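Local coordinates for hydrolase family protein (Deinococcus radiodurans R1, PDB 3CNH), which probably acts as a phosphatase of the haloacid dehalogenase-like superfamily, and binds a sodium ion in this crystal, at residues H180-Q183 against A188-R191; R44-E49 against L61-F66. One frame throughout, in Å; residues are numbered along the deposited sequence. Where two conformers were deposited one is given.

Contact 1: residues H180-Q183 against A188-R191; sequences HAVQ and AQLR
The side-chain amide of Gln189 reaches back from the helix to the carbonyl where strand 180-183 ends. Its CB leads to CG, which lies anti to the backbone N (chi1 160°), and a bend at chi2 (-89°) swings the amide toward the strand. CD lies 3.6 Å from Gln183 O. OE1 accepts from Val185 N in the connecting turn, while NE2 donates to Gln183 O over 2.8 Å in a somewhat bent bond, meeting that carbonyl nearly end-on although the oxygen lies 26° out of the amide plane. NE2 also hydrogen-bonds Glu193 OE2, one helical turn on, and rests 3.7 Å from Val182 CG1. In the Rossmann-like HAD core, strand 180-183 is the outermost on its side of the parallel sheet, and helix 187-196 turns back against it. With an alanine instead of Gln189, Gln183 O, Val185 N and Glu193 OE2 would probably all lose this mate, and the strand-to-helix turn would be freer to move. Deeper in, Val182 CG1 touches Leu190 CD1 at 3.7 Å, and Leu190 continues onto Val164 of the adjacent strand and Leu94 of helix 89-98. The CB of Gln183 is directed away, and its NE2 bonds the backbone O of Asp166, a sodium-site residue.

Contact 2: residues R44-E49 against L61-F66; sequences RLAAPE and LEQVVF
Ala46 CB, directed at the facing helix, meets two neighbouring side chains of segment 61-66. Val64 CG2 approaches this methyl to 4.0 Å, a methyl-to-methyl contact, and Gln63 OE1 lies 3.9 Å from the same carbon. The second approach is van der Waals only, since a methyl group offers the amide oxygen no conventional donor. Both side chains reach across by similar first torsions: Gln63 CG and Val64 CG2 each stand anti to their own carbonyl carbon, and beyond CG the glutamine chain runs extended (chi2 -168°), which carries its amide alongside Ala46. The small alanine side chain lets the helices come close, with the CA atoms of Ala46 and Val64 7.5 Å apart, and the interface is small, 92 Å² in all. These helices, 36-51 and 57-64, belong to the helical region inserted between the first two strands of the HAD core, the position of a C1 cap. Further out, a side-chain-to-backbone bond joins the two helices. Arg42, one turn before Ala46, donates from NH1 to Gln63 O, tying the end of helix 57-64 to helix 36-51, and Gln63 also touches Met55. At that same end Leu61 O accepts from both Val65 N (2.9 Å) and Phe66 N (2.8 Å) as the chain leaves the helix. The segment also packs against helix 74-83, with Leu61 on Phe77 and Met81 and Val65 on Phe77.

From the N terminus the chain first lays down strand 6-9 in the middle of the sheet, then leaves it for the helical insertion, where contact 2 closes a loop of 11 residues between helices 36-51 and 57-64. After further helices it returns to build strands 103-108, 131-133 and 161-165, and only near the C terminus does contact 1 close, across a gap of four residues, the last already in helix 187-196, that follows the edge strand 180-183. The two loops follow in series, neither nested nor crossed. Their centres lie 34 Å apart, on opposite sides of the chain's centre: contact 2 ties helices within the insertion, contact 1 a helix to the core sheet.

Contact 1: residues H180-Q183 against A188-R191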
ATOM      1  N   HIS A 180      -9.877  13.480  -8.172  1.00 31.81           N
ATOM      2  CA  HIS A 180     -10.259  13.902  -6.844  1.00 32.20           C
ATOM      3  C   HIS A 180      -9.420  13.088  -5.880  1.00 32.14           C
ATOM      4  O   HIS A 180      -8.913  12.024  -6.206  1.00 33.51           O
ATOM      5  CB  HIS A 180     -11.716  13.632  -6.575  1.00 32.66           C
ATOM      6  CG  HIS A 180     -12.620  14.418  -7.456  1.00 35.17           C
ATOM      7  ND1 HIS A 180     -12.842  15.766  -7.267  1.00 40.98           N
ATOM      8  CD2 HIS A 180     -13.356  14.057  -8.538  1.00 40.10           C
ATOM      9  CE1 HIS A 180     -13.677  16.202  -8.196  1.00 47.77           C
ATOM     10  NE2 HIS A 180     -13.995  15.191  -8.986  1.00 42.37           N
ATOM     11  N   ALA A 181      -9.246  13.619  -4.679  1.00 31.52           N
ATOM     12  CA  ALA A 181      -8.484  12.902  -3.659  1.00 32.77           C
ATOM     13  C   ALA A 181      -8.891  13.383  -2.281  1.00 33.58           C
ATOM     14  O   ALA A 181      -9.311  14.524  -2.095  1.00 35.09           O
ATOM     15  CB  ALA A 181      -6.963  13.083  -3.868  1.00 32.60           C
ATOM     16  N   VAL A 182      -8.866  12.443  -1.362  1.00 31.91           N
ATOM     17  CA  VAL A 182      -9.096  12.707   0.057  1.00 32.93           C
ATOM     18  C   VAL A 182      -8.004  12.085   0.898  1.00 34.05           C
ATOM     19  O   VAL A 182      -7.670  10.924   0.695  1.00 34.09           O
ATOM     20  CB  VAL A 182     -10.412  12.088   0.547  1.00 35.13           C
ATOM     21  CG1 VAL A 182     -10.610  12.415   2.025  1.00 34.93           C
ATOM     22  CG2 VAL A 182     -11.603  12.639  -0.289  1.00 36.88           C
ATOM     23  N   GLN A 183      -7.448  12.867   1.808  1.00 32.99           N
ATOM     24  CA  GLN A 183      -6.464  12.364   2.756  1.00 33.69           C
ATOM     25  C   GLN A 183      -7.161  11.624   3.887  1.00 34.75           C
ATOM     26  O   GLN A 183      -7.993  12.176   4.574  1.00 35.00           O
ATOM     27  CB  GLN A 183      -5.625  13.475   3.353  1.00 35.89           C
ATOM     28  CG  GLN A 183      -4.419  12.945   4.101  1.00 37.60           C
ATOM     29  CD  GLN A 183      -3.526  14.038   4.638  1.00 42.15           C
ATOM     30  OE1 GLN A 183      -3.785  15.222   4.414  1.00 47.41           O
ATOM     31  NE2 GLN A 183      -2.447  13.658   5.330  1.00 43.88           N
ATOM     32  N   ALA A 188     -14.474   8.250  10.116  1.00 35.59           N
ATOM     33  CA  ALA A 188     -15.601   9.177  10.123  1.00 34.70           C
ATOM     34  C   ALA A 188     -15.369  10.342   9.180  1.00 33.70           C
ATOM     35  O   ALA A 188     -16.262  10.771   8.454  1.00 35.02           O
ATOM     36  CB  ALA A 188     -15.943   9.680  11.550  1.00 35.97           C
ATOM     37  N   GLN A 189     -14.159  10.852   9.251  1.00 33.88           N
ATOM     38  CA  GLN A 189     -13.749  11.970   8.402  1.00 34.36           C
ATOM     39  C   GLN A 189     -13.773  11.553   6.916  1.00 32.72           C
ATOM     40  O   GLN A 189     -14.312  12.249   6.045  1.00 33.50           O
ATOM     41  CB  GLN A 189     -12.372  12.502   8.834  1.00 33.99           C
ATOM     42  CG  GLN A 189     -11.636  13.316   7.787  1.00 34.19           C
ATOM     43  CD  GLN A 189     -10.756  12.475   6.865  1.00 32.38           C
ATOM     44  OE1 GLN A 189     -10.250  11.420   7.264  1.00 33.83           O
ATOM     45  NE2 GLN A 189     -10.499  12.975   5.654  1.00 33.94           N
ATOM     46  N   LEU A 190     -13.253  10.368   6.655  1.00 33.57           N
ATOM     47  CA  LEU A 190     -13.172   9.886   5.276  1.00 32.36           C
ATOM     48  C   LEU A 190     -14.572   9.702   4.718  1.00 32.86           C
ATOM     49  O   LEU A 190     -14.876  10.091   3.594  1.00 34.66           O
ATOM     50  CB  LEU A 190     -12.391   8.575   5.191  1.00 33.49           C
ATOM     51  CG  LEU A 190     -12.180   7.978   3.796  1.00 35.61           C
ATOM     52  CD1 LEU A 190     -11.504   8.941   2.804  1.00 34.69           C
ATOM     53  CD2 LEU A 190     -11.319   6.683   3.882  1.00 36.26           C
ATOM     54  N   ARG A 191     -15.454   9.149   5.546  1.00 33.25           N
ATOM     55  CA  ARG A 191     -16.834   8.896   5.119  0.50 32.89           C
ATOM     56  C   ARG A 191     -17.513  10.210   4.761  1.00 32.50           C
ATOM     57  O   ARG A 191     -18.180  10.306   3.725  1.00 33.75           O
ATOM     58  CB  ARG A 191     -17.685   8.127   6.154  0.50 32.47           C
ATOM     59  CG  ARG A 191     -19.074   7.716   5.605  0.50 30.61           C
ATOM     60  CD  ARG A 191     -19.985   6.955   6.609  0.50 35.54           C
ATOM     61  NE  ARG A 191     -19.554   5.583   6.931  0.50 34.13           N
ATOM     62  CZ  ARG A 191     -19.944   4.478   6.281  0.50 38.10           C
ATOM     63  NH1 ARG A 191     -20.735   4.558   5.225  0.50 34.47           N
ATOM     64  NH2 ARG A 191     -19.513   3.276   6.665  0.50 40.10           N
TER

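Contact 2: residues R44-E49 against L61-F66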
ATOM      1  N   ARG A  44      17.667   0.662   2.965  1.00 34.07           N
ATOM      2  CA  ARG A  44      17.505   1.918   2.207  0.50 36.63           C
ATOM      3  C   ARG A  44      17.894   1.713   0.748  1.00 36.32           C
ATOM      4  O   ARG A  44      17.218   2.172  -0.190  1.00 36.18           O
ATOM      5  CB  ARG A  44      18.351   3.054   2.812  0.50 37.75           C
ATOM      6  CG  ARG A  44      18.102   4.410   2.176  0.50 39.95           C
ATOM      7  CD  ARG A  44      18.993   5.520   2.755  0.50 42.07           C
ATOM      8  NE  ARG A  44      20.409   5.364   2.414  0.50 47.07           N
ATOM      9  CZ  ARG A  44      20.958   5.806   1.283  0.50 46.94           C
ATOM     10  NH1 ARG A  44      20.210   6.425   0.381  0.50 50.70           N
ATOM     11  NH2 ARG A  44      22.250   5.636   1.053  0.50 44.56           N
ATOM     12  N   LEU A  45      18.986   1.002   0.588  1.00 35.85           N
ATOM     13  CA  LEU A  45      19.538   0.758  -0.756  1.00 35.57           C
ATOM     14  C   LEU A  45      18.689  -0.184  -1.583  1.00 36.06           C
ATOM     15  O   LEU A  45      18.459   0.051  -2.761  1.00 35.40           O
ATOM     16  CB  LEU A  45      20.972   0.235  -0.725  1.00 35.56           C
ATOM     17  CG  LEU A  45      22.038   1.268  -1.085  1.00 41.73           C
ATOM     18  CD1 LEU A  45      22.061   2.396  -0.110  1.00 44.87           C
ATOM     19  CD2 LEU A  45      23.412   0.600  -1.202  1.00 38.81           C
ATOM     20  N   ALA A  46      18.229  -1.252  -0.952  1.00 33.85           N
ATOM     21  CA  ALA A  46      17.540  -2.345  -1.675  1.00 35.25           C
ATOM     22  C   ALA A  46      16.047  -2.226  -1.794  1.00 35.91           C
ATOM     23  O   ALA A  46      15.429  -2.746  -2.728  1.00 36.20           O
ATOM     24  CB  ALA A  46      17.916  -3.713  -1.065  1.00 34.44           C
ATOM     25  N   ALA A  47      15.427  -1.529  -0.839  1.00 34.32           N
ATOM     26  CA  ALA A  47      13.981  -1.476  -0.804  1.00 33.88           C
ATOM     27  C   ALA A  47      13.253  -1.039  -2.079  1.00 33.07           C
ATOM     28  O   ALA A  47      12.268  -1.658  -2.466  1.00 35.41           O
ATOM     29  CB  ALA A  47      13.499  -0.672   0.404  1.00 33.64           C
ATOM     30  N   PRO A  48      13.715   0.033  -2.738  1.00 32.57           N
ATOM     31  CA  PRO A  48      12.924   0.489  -3.871  1.00 32.21           C
ATOM     32  C   PRO A  48      12.730  -0.544  -4.954  1.00 32.31           C
ATOM     33  O   PRO A  48      11.635  -0.639  -5.535  1.00 34.90           O
ATOM     34  CB  PRO A  48      13.717   1.722  -4.381  1.00 34.24           C
ATOM     35  CG  PRO A  48      14.386   2.241  -3.137  1.00 35.43           C
ATOM     36  CD  PRO A  48      14.795   0.983  -2.394  1.00 33.74           C
ATOM     37  N   GLU A  49      13.788  -1.336  -5.206  1.00 33.65           N
ATOM     38  CA  GLU A  49      13.701  -2.322  -6.266  1.00 33.59           C
ATOM     39  C   GLU A  49      12.786  -3.471  -5.877  1.00 33.08           C
ATOM     40  O   GLU A  49      12.104  -4.053  -6.714  1.00 34.48           O
ATOM     41  CB  GLU A  49      15.069  -2.791  -6.705  1.00 34.40           C
ATOM     42  CG  GLU A  49      15.859  -1.729  -7.486  1.00 33.99           C
ATOM     43  CD  GLU A  49      15.301  -1.450  -8.859  1.00 37.57           C
ATOM     44  OE1 GLU A  49      14.178  -0.893  -8.978  1.00 43.24           O
ATOM     45  OE2 GLU A  49      15.963  -1.796  -9.820  1.00 37.47           O
ATOM     46  N   LEU A  61      16.384 -10.028   1.000  1.00 33.19           N
ATOM     47  CA  LEU A  61      16.803 -10.604   2.307  1.00 33.39           C
ATOM     48  C   LEU A  61      18.277 -10.979   2.334  1.00 33.45           C
ATOM     49  O   LEU A  61      18.973 -10.850   3.366  1.00 30.94           O
ATOM     50  CB  LEU A  61      15.901 -11.786   2.724  1.00 33.93           C
ATOM     51  CG  LEU A  61      14.490 -11.380   3.116  1.00 35.04           C
ATOM     52  CD1 LEU A  61      13.718 -12.668   3.482  1.00 34.72           C
ATOM     53  CD2 LEU A  61      14.454 -10.363   4.255  1.00 32.64           C
ATOM     54  N   GLU A  62      18.790 -11.400   1.183  1.00 32.42           N
ATOM     55  CA  GLU A  62      20.196 -11.774   1.037  0.50 32.90           C
ATOM     56  C   GLU A  62      21.082 -10.572   1.332  1.00 33.01           C
ATOM     57  O   GLU A  62      22.125 -10.671   1.976  1.00 33.26           O
ATOM     58  CB  GLU A  62      20.483 -12.281  -0.391  0.50 32.55           C
ATOM     59  CG  GLU A  62      21.972 -12.470  -0.711  0.50 35.18           C
ATOM     60  CD  GLU A  62      22.633 -13.481   0.180  0.50 43.56           C
ATOM     61  OE1 GLU A  62      21.924 -14.241   0.881  0.50 46.06           O
ATOM     62  OE2 GLU A  62      23.878 -13.516   0.166  0.50 43.67           O
ATOM     63  N   GLN A  63      20.640  -9.422   0.855  1.00 31.59           N
ATOM     64  CA  GLN A  63      21.447  -8.205   1.035  1.00 31.27           C
ATOM     65  C   GLN A  63      21.235  -7.510   2.362  1.00 32.17           C
ATOM     66  O   GLN A  63      22.163  -6.932   2.939  1.00 33.08           O
ATOM     67  CB  GLN A  63      21.173  -7.186  -0.062  1.00 33.38           C
ATOM     68  CG  GLN A  63      21.496  -7.682  -1.463  1.00 34.79           C
ATOM     69  CD  GLN A  63      21.485  -6.572  -2.486  1.00 36.67           C
ATOM     70  OE1 GLN A  63      21.278  -5.400  -2.150  1.00 34.57           O
ATOM     71  NE2 GLN A  63      21.727  -6.931  -3.745  1.00 32.82           N
ATOM     72  N   VAL A  64      20.011  -7.582   2.835  1.00 32.22           N
ATOM     73  CA  VAL A  64      19.600  -6.789   4.001  1.00 31.34           C
ATOM     74  C   VAL A  64      19.787  -7.492   5.339  1.00 33.03           C
ATOM     75  O   VAL A  64      20.030  -6.843   6.369  1.00 32.27           O
ATOM     76  CB  VAL A  64      18.180  -6.248   3.804  1.00 32.88           C
ATOM     77  CG1 VAL A  64      17.699  -5.535   5.042  1.00 33.17           C
ATOM     78  CG2 VAL A  64      18.143  -5.301   2.595  1.00 34.82           C
ATOM     79  N   VAL A  65      19.707  -8.827   5.298  1.00 31.92           N
ATOM     80  CA  VAL A  65      19.796  -9.658   6.490  1.00 31.33           C
ATOM     81  C   VAL A  65      20.809 -10.768   6.458  1.00 31.52           C
ATOM     82  O   VAL A  65      21.636 -10.876   7.361  1.00 31.51           O
ATOM     83  CB  VAL A  65      18.404 -10.266   6.848  1.00 31.20           C
ATOM     84  CG1 VAL A  65      18.500 -11.103   8.117  1.00 34.01           C
ATOM     85  CG2 VAL A  65      17.371  -9.167   7.040  1.00 32.08           C
ATOM     86  N   PHE A  66      20.776 -11.564   5.396  1.00 30.97           N
ATOM     87  CA  PHE A  66      21.600 -12.782   5.310  1.00 31.77           C
ATOM     88  C   PHE A  66      22.918 -12.595   4.579  1.00 34.63           C
ATOM     89  O   PHE A  66      23.353 -13.446   3.810  1.00 37.72           O
ATOM     90  CB  PHE A  66      20.769 -13.927   4.742  1.00 32.57           C
ATOM     91  CG  PHE A  66      19.555 -14.245   5.587  1.00 32.63           C
ATOM     92  CD1 PHE A  66      19.673 -15.057   6.700  1.00 33.86           C
ATOM     93  CD2 PHE A  66      18.333 -13.671   5.299  1.00 33.69           C
ATOM     94  CE1 PHE A  66      18.569 -15.325   7.494  1.00 31.86           C
ATOM     95  CE2 PHE A  66      17.222 -13.931   6.085  1.00 32.03           C
ATOM     96  CZ  PHE A  66      17.354 -14.755   7.191  1.00 32.41           C
TER